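Local coordinates for E3 ubiquitin-protein ligase HERC2 (Homo sapiens, PDB 4L1M) that acts as a HECT-type E3 ubiquitin ligase, probably passing ubiquitin to substrate proteins, and carries RCC1-like beta-propeller domains such as this one, at residues 63-68 against 77-82; 97-102 against 155-160; 182-187 against 215-220; 278-283 against 311-316; 320-325 against 341-346. All coordinates share one frame; numbering follows the deposited sequence.

Seven four-stranded antiparallel sheets form the blades of an RCC1-like beta-propeller, and the five contacts follow in series along the chain. Interaction 1 lies inside one blade, in the hairpin of strands 64-69 and 74-78. Interaction 2, about 18 Å from it between centres and touching it through Leu68 and Ile100, joins the first strands of the next two blades. Interactions 3 and 4, about 23 Å apart between centres, each tie one blade to its successor. Interaction 5 sets strand 322-327 against the loop after strand 332-335 within one blade and touches interaction 4 through neighbouring strand 313-318. Interactions 1 and 4 lie on opposite sides of the chain's centre, so the set samples packing round the ring.

Interaction 1: residues 63-68 against 77-82. With SO4 (sulfate ion), chain G.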
# COMPACT_ATOMS: atom_id res chain seq x y z
N LYS A 63 -3.30 11.30 -7.94
CA LYS A 63 -4.15 11.76 -9.06
C LYS A 63 -4.39 10.69 -10.11
O LYS A 63 -5.20 10.87 -11.01
CB LYS A 63 -3.51 12.97 -9.78
CG LYS A 63 -3.18 14.17 -8.90
CD LYS A 63 -4.42 14.85 -8.32
CE LYS A 63 -4.08 16.26 -7.80
NZ LYS A 63 -4.70 16.58 -6.48
N ARG A 64 -3.68 9.58 -10.00
CA ARG A 64 -3.80 8.52 -10.98
C ARG A 64 -3.44 7.16 -10.38
O ARG A 64 -3.03 7.06 -9.22
CB ARG A 64 -2.93 8.82 -12.17
CG ARG A 64 -1.48 9.10 -11.85
CD ARG A 64 -0.72 9.53 -13.10
NE ARG A 64 -1.34 10.69 -13.80
CZ ARG A 64 -1.97 10.62 -14.98
NH1 ARG A 64 -2.12 9.45 -15.68
NH2 ARG A 64 -2.47 11.73 -15.52
N PHE A 65 -3.68 6.11 -11.15
CA PHE A 65 -3.32 4.77 -10.73
C PHE A 65 -2.64 4.02 -11.83
O PHE A 65 -2.86 4.30 -13.02
CB PHE A 65 -4.52 3.98 -10.16
CG PHE A 65 -5.66 3.77 -11.13
CD1 PHE A 65 -6.51 4.79 -11.45
CD2 PHE A 65 -5.93 2.52 -11.65
CE1 PHE A 65 -7.58 4.58 -12.32
CE2 PHE A 65 -6.99 2.31 -12.50
CZ PHE A 65 -7.82 3.34 -12.84
N LEU A 66 -1.80 3.08 -11.42
CA LEU A 66 -1.11 2.19 -12.29
C LEU A 66 -1.83 0.86 -12.28
O LEU A 66 -2.34 0.43 -11.24
CB LEU A 66 0.31 1.96 -11.80
CG LEU A 66 1.29 3.13 -11.85
CD1 LEU A 66 2.66 2.63 -11.48
CD2 LEU A 66 1.34 3.78 -13.22
N ILE A 67 -1.86 0.20 -13.44
CA ILE A 67 -2.44 -1.13 -13.55
C ILE A 67 -1.41 -2.06 -14.14
O ILE A 67 -0.81 -1.74 -15.16
CB ILE A 67 -3.65 -1.12 -14.49
CG1 ILE A 67 -4.63 -0.01 -14.13
CG2 ILE A 67 -4.36 -2.45 -14.45
CD1 ILE A 67 -4.53 1.23 -15.00
N LEU A 68 -1.19 -3.21 -13.50
CA LEU A 68 -0.28 -4.23 -14.03
C LEU A 68 -1.12 -5.30 -14.72
O LEU A 68 -2.07 -5.80 -14.12
CB LEU A 68 0.51 -4.86 -12.90
CG LEU A 68 1.48 -5.98 -13.30
CD1 LEU A 68 2.52 -5.41 -14.24
CD2 LEU A 68 2.14 -6.63 -12.09
N GLN A 77 -3.78 5.54 -15.63
CA GLN A 77 -5.05 6.21 -15.82
C GLN A 77 -5.25 7.25 -14.71
O GLN A 77 -4.99 6.96 -13.54
CB GLN A 77 -6.17 5.18 -15.74
CG GLN A 77 -7.59 5.73 -15.78
CD GLN A 77 -8.00 6.23 -17.14
OE1 GLN A 77 -7.68 5.65 -18.16
NE2 GLN A 77 -8.75 7.32 -17.16
N ALA A 78 -5.76 8.43 -15.06
CA ALA A 78 -6.12 9.45 -14.05
C ALA A 78 -7.51 9.20 -13.52
O ALA A 78 -8.41 8.81 -14.26
CB ALA A 78 -6.04 10.86 -14.65
N TYR A 79 -7.72 9.47 -12.24
CA TYR A 79 -9.03 9.33 -11.62
C TYR A 79 -10.03 10.27 -12.20
O TYR A 79 -11.20 9.94 -12.31
CB TYR A 79 -8.97 9.61 -10.11
CG TYR A 79 -8.02 8.75 -9.32
CD1 TYR A 79 -8.10 7.36 -9.34
CD2 TYR A 79 -7.06 9.32 -8.53
CE1 TYR A 79 -7.23 6.57 -8.61
CE2 TYR A 79 -6.20 8.54 -7.76
CZ TYR A 79 -6.28 7.17 -7.80
OH TYR A 79 -5.39 6.45 -7.05
N ASN A 80 -9.58 11.48 -12.52
CA ASN A 80 -10.50 12.54 -12.93
C ASN A 80 -10.48 12.85 -14.41
O ASN A 80 -10.93 13.90 -14.83
CB ASN A 80 -10.26 13.82 -12.12
CG ASN A 80 -11.49 14.72 -12.08
OD1 ASN A 80 -12.60 14.25 -11.80
ND2 ASN A 80 -11.31 16.00 -12.38
N SER A 81 -9.96 11.93 -15.21
CA SER A 81 -10.09 12.03 -16.67
C SER A 81 -11.56 11.86 -17.08
O SER A 81 -12.34 11.24 -16.38
CB SER A 81 -9.16 11.02 -17.38
OG SER A 81 -9.23 11.15 -18.79
N ASP A 82 -11.93 12.45 -18.22
CA ASP A 82 -13.31 12.35 -18.74
C ASP A 82 -13.58 10.97 -19.36
O ASP A 82 -14.73 10.52 -19.42
CB ASP A 82 -13.62 13.51 -19.74
CG ASP A 82 -12.58 13.63 -20.88
OD1 ASP A 82 -11.46 13.09 -20.74
OD2 ASP A 82 -12.89 14.27 -21.91
S SO4 G . 0.84 13.01 -10.90
O1 SO4 G . 0.08 12.91 -12.17
O2 SO4 G . 0.89 14.44 -10.48
O3 SO4 G . 0.15 12.20 -9.85
O4 SO4 G . 2.22 12.46 -11.07
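Phe65 and Gln77 form an antiparallel hydrogen-bonded pair, Phe65 N lying 2.9 Å from Gln77 O and Gln77 N 3.0 Å from Phe65 O. One step on, Arg64 and Ala78 make a non-hydrogen-bonded pair with CA atoms 4.0 Å apart. The second strand then leaves in a type I turn, Ala78 to Ser81, yet Tyr79 N still gives a hydrogen bond to Lys63 O at 3.1 Å.

Gln77 CB lies over a face of the Phe65 ring, 4.1 Å from its centroid, a CH-pi contact. The Tyr79 ring is nearly parallel to that of Phe65 (14°) but slid so far aside that they barely overlap; Phe65 CD1 meets Tyr79 CE1 at 3.4 Å. Tyr79 OH is hydrogen-bonded to Ala61 O, and Gln77 OE1 to Ala85 N.

On the other face of the sheet, Ala78 CB sits over the Arg64 guanidinium, 3.8 Å from NH2. A bend at chi3 (54°) folds this chain so that NE turns to a sulfate, probably from the crystallisation liquor, with Arg64 NE 3.1 Å from O1; Tyr109 OH binds the same ion. Such paired strands are a beta hairpin, here the middle two strands of a propeller blade.

Interaction 2: residues 97-102 against 155-160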
# COMPACT_ATOMS: atom_id res chain seq x y z
N ILE A 97 7.18 -6.96 -16.08
CA ILE A 97 6.94 -6.40 -14.74
C ILE A 97 6.08 -7.33 -13.92
O ILE A 97 5.06 -7.82 -14.39
CB ILE A 97 6.27 -5.03 -14.82
CG1 ILE A 97 7.09 -4.06 -15.68
CG2 ILE A 97 6.06 -4.45 -13.44
CD1 ILE A 97 8.54 -3.93 -15.24
N VAL A 98 6.48 -7.58 -12.68
CA VAL A 98 5.72 -8.44 -11.79
C VAL A 98 5.19 -7.73 -10.55
O VAL A 98 4.37 -8.30 -9.83
CB VAL A 98 6.55 -9.64 -11.31
CG1 VAL A 98 7.00 -10.48 -12.51
CG2 VAL A 98 7.75 -9.19 -10.47
N LYS A 99 5.66 -6.51 -10.27
CA LYS A 99 5.09 -5.72 -9.18
C LYS A 99 5.14 -4.25 -9.51
O LYS A 99 6.02 -3.79 -10.23
CB LYS A 99 5.80 -5.98 -7.84
CG LYS A 99 5.48 -7.33 -7.25
CD LYS A 99 5.72 -7.40 -5.77
CE LYS A 99 5.69 -8.86 -5.31
NZ LYS A 99 6.05 -8.97 -3.87
N ILE A 100 4.17 -3.53 -8.96
CA ILE A 100 4.13 -2.10 -9.03
C ILE A 100 3.83 -1.54 -7.65
O ILE A 100 3.30 -2.20 -6.80
CB ILE A 100 3.05 -1.60 -10.02
CG1 ILE A 100 1.71 -2.30 -9.76
CG2 ILE A 100 3.52 -1.82 -11.43
CD1 ILE A 100 0.57 -1.85 -10.66
N ALA A 101 4.17 -0.27 -7.45
CA ALA A 101 3.87 0.37 -6.20
C ALA A 101 3.71 1.86 -6.39
O ALA A 101 4.26 2.46 -7.32
CB ALA A 101 4.97 0.09 -5.19
N ALA A 102 2.97 2.44 -5.46
CA ALA A 102 2.72 3.84 -5.40
C ALA A 102 1.96 4.02 -4.11
O ALA A 102 1.51 3.06 -3.55
CB ALA A 102 1.89 4.31 -6.57
N VAL A 155 15.85 -7.86 -5.49
CA VAL A 155 14.67 -7.26 -4.87
C VAL A 155 13.44 -8.11 -5.18
O VAL A 155 13.24 -8.51 -6.32
CB VAL A 155 14.43 -5.84 -5.42
CG1 VAL A 155 13.11 -5.28 -4.93
CG2 VAL A 155 15.58 -4.94 -5.02
N VAL A 156 12.62 -8.37 -4.17
CA VAL A 156 11.37 -9.09 -4.36
C VAL A 156 10.12 -8.34 -3.91
O VAL A 156 9.04 -8.78 -4.22
CB VAL A 156 11.39 -10.45 -3.65
CG1 VAL A 156 12.48 -11.34 -4.26
CG2 VAL A 156 11.60 -10.30 -2.14
N HIS A 157 10.26 -7.26 -3.16
CA HIS A 157 9.12 -6.44 -2.79
C HIS A 157 9.45 -4.95 -2.94
O HIS A 157 10.59 -4.56 -2.80
CB HIS A 157 8.68 -6.75 -1.38
CG HIS A 157 7.28 -6.33 -1.10
ND1 HIS A 157 6.92 -5.10 -0.56
CD2 HIS A 157 6.11 -6.96 -1.37
CE1 HIS A 157 5.60 -5.03 -0.48
NE2 HIS A 157 5.09 -6.14 -0.97
N ILE A 158 8.45 -4.14 -3.27
CA ILE A 158 8.63 -2.70 -3.39
C ILE A 158 7.47 -1.93 -2.72
O ILE A 158 6.34 -2.44 -2.61
CB ILE A 158 8.74 -2.24 -4.85
CG1 ILE A 158 7.63 -2.86 -5.70
CG2 ILE A 158 10.10 -2.60 -5.40
CD1 ILE A 158 7.46 -2.21 -7.06
N ALA A 159 7.77 -0.73 -2.26
CA ALA A 159 6.77 0.05 -1.56
C ALA A 159 7.09 1.51 -1.70
O ALA A 159 8.24 1.87 -1.81
CB ALA A 159 6.74 -0.35 -0.10
N CYS A 160 6.05 2.34 -1.65
CA CYS A 160 6.20 3.77 -1.65
C CYS A 160 5.50 4.41 -0.45
O CYS A 160 4.43 3.96 -0.01
CB CYS A 160 5.56 4.35 -2.89
SG CYS A 160 6.39 3.91 -4.42
O HOH W 1 3.53 0.93 -1.86
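Two successive propeller blades meet where Lys99, Ala101 and Ala102 of segment 97-102 face Val156, Ile158 and Cys160 on strand 155-160. Strands 97-101 and 155-160 are each the first of their own sheet. Their axes run almost parallel, at 15°, and approach to 6.3 Å, but the sheet hydrogen bonds of each are made within its own blade, so the blades are joined through side chains and a water rather than by strand pairing.

Lys99 extends beyond CG straight across the gap, and its NZ gives a hydrogen bond to Val156 O at 3.0 Å. The ammonium arrives in the carbonyl plane, with a C=O...N angle of 152°. The His157 side chain crosses that of Lys99 at about a right angle. Both donor and acceptor sit at classic beta bulges: Val98 and Lys99 together face Leu112, while Val156 and His157 face Ile168. This is a recurrent feature of the two blades' first strands.

Further along, the apolar part begins. Ile158 places CG1 between its backbone N and carbonyl carbon (chi1 48°), which carries CD1 over the opposing backbone, 3.7 Å from Ile100 C, and to within 3.9 Å of Ala101 CB. Leu110 of strand 108-113 also lines Ile158 and Cys160. Cys160 SG rests 3.8 Å from Ala102 CA. A water between the two backbones accepts from Cys160 N at 2.9 Å and gives a weak bond to Ala102 O at 3.4 Å.

Interaction 3: residues 182-187 against 215-220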
# COMPACT_ATOMS: atom_id res chain seq x y z
N TYR A 182 11.65 13.21 10.39
CA TYR A 182 11.14 12.43 11.52
C TYR A 182 11.61 10.99 11.54
O TYR A 182 11.02 10.14 12.23
CB TYR A 182 9.61 12.52 11.59
CG TYR A 182 9.11 13.91 11.77
CD1 TYR A 182 9.30 14.57 12.98
CD2 TYR A 182 8.45 14.59 10.75
CE1 TYR A 182 8.86 15.88 13.17
CE2 TYR A 182 8.01 15.89 10.91
CZ TYR A 182 8.22 16.54 12.13
OH TYR A 182 7.78 17.82 12.35
N GLY A 183 12.68 10.69 10.82
CA GLY A 183 13.31 9.37 10.88
C GLY A 183 12.59 8.27 10.15
O GLY A 183 12.81 7.10 10.43
N ARG A 184 11.75 8.62 9.18
CA ARG A 184 10.96 7.64 8.44
C ARG A 184 11.79 6.60 7.69
O ARG A 184 11.30 5.53 7.38
CB ARG A 184 10.00 8.34 7.45
CG ARG A 184 10.68 8.99 6.25
CD ARG A 184 9.73 9.94 5.51
NE ARG A 184 9.30 11.00 6.41
CZ ARG A 184 8.29 11.84 6.21
NH1 ARG A 184 8.01 12.72 7.13
NH2 ARG A 184 7.60 11.81 5.12
N LEU A 185 13.03 6.93 7.36
CA LEU A 185 13.89 5.97 6.66
C LEU A 185 14.49 4.92 7.60
O LEU A 185 14.89 3.85 7.15
CB LEU A 185 15.02 6.69 5.91
CG LEU A 185 14.56 7.78 4.94
CD1 LEU A 185 15.76 8.49 4.34
CD2 LEU A 185 13.68 7.20 3.84
N GLY A 186 14.56 5.22 8.90
CA GLY A 186 15.06 4.26 9.90
C GLY A 186 16.58 4.15 10.07
O GLY A 186 17.06 3.15 10.60
N HIS A 187 17.33 5.17 9.66
CA HIS A 187 18.79 5.12 9.79
C HIS A 187 19.33 5.99 10.91
O HIS A 187 20.47 6.40 10.85
CB HIS A 187 19.46 5.53 8.48
CG HIS A 187 18.89 4.84 7.29
ND1 HIS A 187 18.87 3.47 7.17
CD2 HIS A 187 18.30 5.33 6.17
CE1 HIS A 187 18.31 3.15 6.02
NE2 HIS A 187 17.95 4.26 5.40
N GLY A 215 2.38 12.37 5.15
CA GLY A 215 2.60 13.54 6.01
C GLY A 215 3.81 13.25 6.87
O GLY A 215 4.85 12.84 6.36
N ASP A 216 3.68 13.47 8.17
CA ASP A 216 4.73 13.12 9.12
C ASP A 216 4.58 11.65 9.31
O ASP A 216 3.68 11.19 10.01
CB ASP A 216 4.54 13.89 10.43
CG ASP A 216 4.74 15.42 10.25
OD1 ASP A 216 5.10 15.87 9.14
OD2 ASP A 216 4.52 16.16 11.22
N ALA A 217 5.42 10.91 8.62
CA ALA A 217 5.12 9.52 8.27
C ALA A 217 5.76 8.54 9.20
O ALA A 217 6.88 8.75 9.67
CB ALA A 217 5.60 9.25 6.87
N GLN A 218 5.05 7.45 9.41
CA GLN A 218 5.56 6.25 10.03
C GLN A 218 5.93 5.21 8.99
O GLN A 218 5.48 5.27 7.85
CB GLN A 218 4.51 5.63 11.00
CG GLN A 218 3.46 4.72 10.35
CD GLN A 218 2.29 5.46 9.69
OE1 GLN A 218 2.46 6.50 9.10
NE2 GLN A 218 1.10 4.89 9.77
N THR A 219 6.70 4.23 9.42
CA THR A 219 7.08 3.13 8.56
C THR A 219 6.89 1.86 9.38
O THR A 219 7.22 1.85 10.55
CB THR A 219 8.55 3.30 8.13
OG1 THR A 219 8.70 4.59 7.48
CG2 THR A 219 8.98 2.18 7.20
N LEU A 220 6.36 0.81 8.78
CA LEU A 220 6.13 -0.45 9.47
C LEU A 220 6.79 -1.58 8.73
O LEU A 220 6.91 -1.54 7.51
CB LEU A 220 4.66 -0.76 9.56
CG LEU A 220 3.74 0.34 10.11
CD1 LEU A 220 2.29 -0.09 9.95
CD2 LEU A 220 4.05 0.61 11.56
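Arg184 buries more surface here than any other residue of the two segments, followed by Ala217 and Tyr182. The Arg184 side chain runs along segment 215-220 and ends over Ala217, whose CB lies under one face of the guanidinium, 3.7 Å from NH2 and offset toward the rim. Chi3 of 60° supplies the bend that turns the flat group onto this methyl. Both terminal nitrogens also approach Gly215 O, NH2 at 3.2 Å and NH1 at 3.3 Å. With N-H...O angles near 130° both bonds are weak, a shared and poorly directed grip. The firmer partner of the side chain is Asn181 O, which accepts from NE.

Gly183 to Gly186 close a type I turn, and the run Gly183-Arg184-Leu185-Gly186-His187 resembles the glycine-rich loop that recurs in RCC1 repeats. The loop follows strand 174-178 and here meets the start of strand 218-223 of the next blade and the residues leading into it. The backbone of Arg184 takes part too: Thr219 OG1 donates to Arg184 O over 2.8 Å, in the carbonyl plane and on a lone pair, while the same hydroxyl is also hydrogen-bonded to Tyr164 OH.

Tyr182 lies at the more exposed end. Its ring meets the Asp216 carboxylate obliquely, the planes 44° apart, and CE2 is 3.4 Å from Asp216 CG. No hydrogen bond joins the two, since Tyr182 OH and Asp216 OD2 stay 3.8 Å apart.

Interaction 4: residues 278-283 against 311-316; sequences GQVYSW and KKVIDV
Gly278 and Lys312 bring the backbones closest, with CA atoms 4.3 Å apart, and Val313 N points to Gly278 O at 3.1 Å with an N-H...O angle of 163°, although the place of that oxygen is less sure. Gly278 precedes strand 280-284, and its backbone conformation brings CA and O against Lys312 and Val313; its CA also makes a CA-H...O contact with Val313 O at 3.3 Å. Lys312 packs beside the same glycine through its aliphatic chain, CG 4.1 Å from Gly278 CA.

Further along, apolar side chains carry the contact. Val280 and Val313 cross at about a right angle. Val280 holds CG1 anti to its backbone N (chi1 -174°), which leaves CG2 as the branch that reaches across. This one methyl lies 3.8 Å from Val313 CG2 and 4.2 Å from Val316 CG2, a bridge between two residues of strand 313-318. Val313 itself lies beside Gly278 O with CB and CG2, so one valine touches both the polar and the apolar part. Leu308 and Leu274 extend the packing on Val280 and Val313 respectively.

Two charged groups of segment 311-316 have salt-bridge partners elsewhere, Lys311 with Glu331 and Asp315 with Arg265. What joins this blade to the next here is therefore one backbone hydrogen bond, its acceptor less surely placed, and apolar methyl contacts, and the pairing probably depends on exclusion of water more than on charge.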
# COMPACT_ATOMS: atom_id res chain seq x y z
N GLY A 278 -5.89 -14.39 10.01
CA GLY A 278 -6.92 -13.52 9.46
C GLY A 278 -7.51 -12.47 10.38
O GLY A 278 -8.56 -11.90 10.08
N GLN A 279 -6.84 -12.21 11.48
CA GLN A 279 -7.24 -11.11 12.34
C GLN A 279 -6.56 -9.82 11.91
O GLN A 279 -5.46 -9.84 11.35
CB GLN A 279 -6.91 -11.43 13.78
CG GLN A 279 -7.67 -12.62 14.30
CD GLN A 279 -7.57 -12.61 15.81
OE1 GLN A 279 -6.48 -12.45 16.37
NE2 GLN A 279 -8.72 -12.71 16.48
N VAL A 280 -7.23 -8.70 12.17
CA VAL A 280 -6.77 -7.36 11.76
C VAL A 280 -6.66 -6.45 12.96
O VAL A 280 -7.55 -6.42 13.81
CB VAL A 280 -7.77 -6.69 10.81
CG1 VAL A 280 -7.22 -5.38 10.30
CG2 VAL A 280 -8.10 -7.62 9.64
N TYR A 281 -5.56 -5.71 13.06
CA TYR A 281 -5.40 -4.73 14.12
C TYR A 281 -5.21 -3.41 13.48
O TYR A 281 -4.49 -3.29 12.49
CB TYR A 281 -4.21 -5.07 15.01
CG TYR A 281 -4.40 -6.33 15.83
CD1 TYR A 281 -4.37 -7.59 15.23
CD2 TYR A 281 -4.60 -6.28 17.22
CE1 TYR A 281 -4.54 -8.75 15.96
CE2 TYR A 281 -4.77 -7.44 17.96
CZ TYR A 281 -4.75 -8.67 17.33
OH TYR A 281 -4.92 -9.82 18.03
N SER A 282 -5.85 -2.39 14.03
CA SER A 282 -5.61 -1.01 13.56
C SER A 282 -5.34 -0.11 14.75
O SER A 282 -5.85 -0.32 15.85
CB SER A 282 -6.81 -0.49 12.77
OG SER A 282 -7.96 -0.38 13.60
N TRP A 283 -4.51 0.90 14.51
CA TRP A 283 -4.17 1.88 15.53
C TRP A 283 -3.64 3.14 14.85
O TRP A 283 -3.36 3.15 13.64
CB TRP A 283 -3.18 1.30 16.51
CG TRP A 283 -1.85 1.01 15.93
CD1 TRP A 283 -0.74 1.77 16.05
CD2 TRP A 283 -1.45 -0.17 15.22
NE1 TRP A 283 0.34 1.17 15.44
CE2 TRP A 283 -0.08 -0.02 14.91
CE3 TRP A 283 -2.10 -1.33 14.80
CZ2 TRP A 283 0.64 -0.99 14.17
CZ3 TRP A 283 -1.38 -2.28 14.05
CH2 TRP A 283 -0.03 -2.09 13.76
N LYS A 311 -14.50 -13.54 10.60
CA LYS A 311 -14.08 -13.61 9.22
C LYS A 311 -12.58 -13.81 9.18
O LYS A 311 -11.85 -13.31 10.02
CB LYS A 311 -14.49 -12.35 8.46
CG LYS A 311 -15.99 -12.02 8.58
CD LYS A 311 -16.87 -13.05 7.87
CE LYS A 311 -18.36 -12.84 8.18
NZ LYS A 311 -19.10 -11.99 7.21
N LYS A 312 -12.13 -14.57 8.20
CA LYS A 312 -10.71 -14.79 7.98
C LYS A 312 -10.23 -13.85 6.86
O LYS A 312 -10.43 -14.11 5.69
CB LYS A 312 -10.45 -16.26 7.61
CG LYS A 312 -9.03 -16.67 7.91
CD LYS A 312 -8.40 -17.53 6.84
CE LYS A 312 -6.91 -17.24 6.72
NZ LYS A 312 -6.20 -18.37 6.07
N VAL A 313 -9.59 -12.76 7.24
CA VAL A 313 -9.18 -11.75 6.28
C VAL A 313 -7.86 -12.14 5.62
O VAL A 313 -6.92 -12.55 6.31
CB VAL A 313 -9.01 -10.39 6.97
CG1 VAL A 313 -8.50 -9.35 6.00
CG2 VAL A 313 -10.32 -9.96 7.58
N ILE A 314 -7.81 -12.04 4.29
CA ILE A 314 -6.60 -12.42 3.54
C ILE A 314 -5.88 -11.23 2.94
O ILE A 314 -4.74 -11.36 2.54
CB ILE A 314 -6.89 -13.49 2.44
CG1 ILE A 314 -7.74 -12.92 1.28
CG2 ILE A 314 -7.54 -14.72 3.07
CD1 ILE A 314 -7.95 -13.91 0.16
N ASP A 315 -6.53 -10.08 2.85
CA ASP A 315 -5.85 -8.84 2.48
C ASP A 315 -6.62 -7.62 2.97
O ASP A 315 -7.84 -7.65 3.15
CB ASP A 315 -5.64 -8.75 0.95
CG ASP A 315 -4.70 -7.57 0.53
OD1 ASP A 315 -3.84 -7.12 1.31
OD2 ASP A 315 -4.84 -7.08 -0.60
N VAL A 316 -5.88 -6.55 3.21
CA VAL A 316 -6.44 -5.27 3.58
C VAL A 316 -5.79 -4.22 2.71
O VAL A 316 -4.61 -4.28 2.46
CB VAL A 316 -6.13 -4.90 5.06
CG1 VAL A 316 -6.50 -3.45 5.34
CG2 VAL A 316 -6.87 -5.83 6.01

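Interaction 5: residues 320-325 against 341-346; sequences STHCLA and CQHFDT
His322 packs its side chain against both Gln342 and His343 of the facing loop. At its root, CB touches the second histidine, 3.7 Å from His343 NE2. With chi1 at 81° the ring swings toward the loop, and its face meets the aliphatic part of Gln342: His322 CG and CD2 each lie 3.8 Å from Gln342 CB, ND1 is 3.5 Å from Gln342 CG, and CE1 is 3.7 Å from the same carbon. Gln342 CG stands over the ring face, 15° off the normal through its centroid, a CH-pi contact. At the tip, His322 NE2 is hydrogen-bonded to Ser375 OG.

The two imidazoles form an offset edge-to-face pair, the edge of His322 toward the face of His343, with planes at 85° and centroids 5.7 Å apart. Neither segment donates a hydrogen bond to the other. The polar ends turn elsewhere: Gln342 NE2 to Asp339 OD1, and His343 ND1 to Ser334 OG, which probably limits the rotation of that ring.

The loop after strand 332-335 thus lies against strand 322-327 of its own blade, while Cys370 of strand 365-370 and Ser375 of strand 374-379, both in the next blade, meet His322.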
# COMPACT_ATOMS: atom_id res chain seq x y z
N SER A 320 -6.33 6.67 1.97
CA SER A 320 -5.93 7.74 2.90
C SER A 320 -6.71 7.65 4.21
O SER A 320 -6.11 7.52 5.28
CB SER A 320 -6.15 9.09 2.27
OG SER A 320 -5.34 9.20 1.13
N THR A 321 -8.03 7.67 4.12
CA THR A 321 -8.89 7.63 5.29
C THR A 321 -10.01 6.57 5.22
O THR A 321 -10.99 6.67 5.95
CB THR A 321 -9.50 9.01 5.54
OG1 THR A 321 -10.29 9.40 4.43
CG2 THR A 321 -8.42 10.06 5.76
N HIS A 322 -9.85 5.56 4.36
CA HIS A 322 -10.79 4.44 4.28
C HIS A 322 -10.05 3.16 3.93
O HIS A 322 -8.92 3.22 3.47
CB HIS A 322 -11.90 4.71 3.28
CG HIS A 322 -11.53 4.45 1.85
ND1 HIS A 322 -10.76 5.32 1.12
CD2 HIS A 322 -11.86 3.45 1.01
CE1 HIS A 322 -10.62 4.86 -0.11
NE2 HIS A 322 -11.28 3.73 -0.21
N CYS A 323 -10.67 2.01 4.18
CA CYS A 323 -10.03 0.72 3.96
C CYS A 323 -10.98 -0.27 3.37
O CYS A 323 -12.18 -0.15 3.55
CB CYS A 323 -9.55 0.12 5.26
SG CYS A 323 -8.29 1.04 6.11
N LEU A 324 -10.41 -1.26 2.69
CA LEU A 324 -11.11 -2.46 2.27
C LEU A 324 -10.41 -3.67 2.88
O LEU A 324 -9.20 -3.65 3.09
CB LEU A 324 -11.08 -2.64 0.76
CG LEU A 324 -11.70 -1.61 -0.18
CD1 LEU A 324 -12.00 -2.24 -1.53
CD2 LEU A 324 -12.97 -1.00 0.39
N ALA A 325 -11.19 -4.71 3.16
CA ALA A 325 -10.67 -6.00 3.56
C ALA A 325 -11.31 -7.13 2.77
O ALA A 325 -12.54 -7.17 2.62
CB ALA A 325 -10.90 -6.21 5.03
N CYS A 341 -17.92 9.41 -1.18
CA CYS A 341 -18.59 8.19 -1.58
C CYS A 341 -17.67 6.98 -1.76
O CYS A 341 -17.92 6.14 -2.62
CB CYS A 341 -19.36 8.44 -2.87
SG CYS A 341 -20.58 9.75 -2.66
N GLN A 342 -16.64 6.87 -0.91
CA GLN A 342 -15.75 5.70 -0.92
C GLN A 342 -16.50 4.42 -0.59
O GLN A 342 -15.97 3.32 -0.80
CB GLN A 342 -14.62 5.83 0.12
CG GLN A 342 -13.63 6.95 -0.10
CD GLN A 342 -14.10 8.25 0.51
OE1 GLN A 342 -15.25 8.62 0.32
NE2 GLN A 342 -13.24 8.92 1.25
N HIS A 343 -17.69 4.58 -0.01
CA HIS A 343 -18.54 3.46 0.36
C HIS A 343 -19.90 3.63 -0.27
O HIS A 343 -20.68 4.48 0.15
CB HIS A 343 -18.69 3.42 1.88
CG HIS A 343 -17.38 3.48 2.58
ND1 HIS A 343 -16.63 2.36 2.85
CD2 HIS A 343 -16.66 4.53 3.02
CE1 HIS A 343 -15.52 2.71 3.47
NE2 HIS A 343 -15.51 4.03 3.58
N PHE A 344 -20.20 2.80 -1.26
CA PHE A 344 -21.45 2.94 -2.00
C PHE A 344 -22.64 2.38 -1.25
O PHE A 344 -23.74 2.46 -1.75
CB PHE A 344 -21.33 2.30 -3.38
CG PHE A 344 -21.08 0.80 -3.35
CD1 PHE A 344 -22.09 -0.09 -3.07
CD2 PHE A 344 -19.83 0.30 -3.64
CE1 PHE A 344 -21.85 -1.45 -3.05
CE2 PHE A 344 -19.59 -1.06 -3.63
CZ PHE A 344 -20.59 -1.94 -3.33
N ASP A 345 -22.44 1.81 -0.07
CA ASP A 345 -23.55 1.21 0.68
C ASP A 345 -24.07 2.10 1.80
O ASP A 345 -24.95 1.67 2.54
CB ASP A 345 -23.12 -0.15 1.27
CG ASP A 345 -22.04 -0.02 2.34
OD1 ASP A 345 -21.29 0.98 2.30
OD2 ASP A 345 -21.94 -0.93 3.19
N THR A 346 -23.51 3.29 1.96
CA THR A 346 -23.95 4.19 3.03
C THR A 346 -24.09 5.63 2.54
O THR A 346 -23.29 6.11 1.76
CB THR A 346 -23.04 4.11 4.28
OG1 THR A 346 -23.35 5.18 5.19
CG2 THR A 346 -21.57 4.19 3.92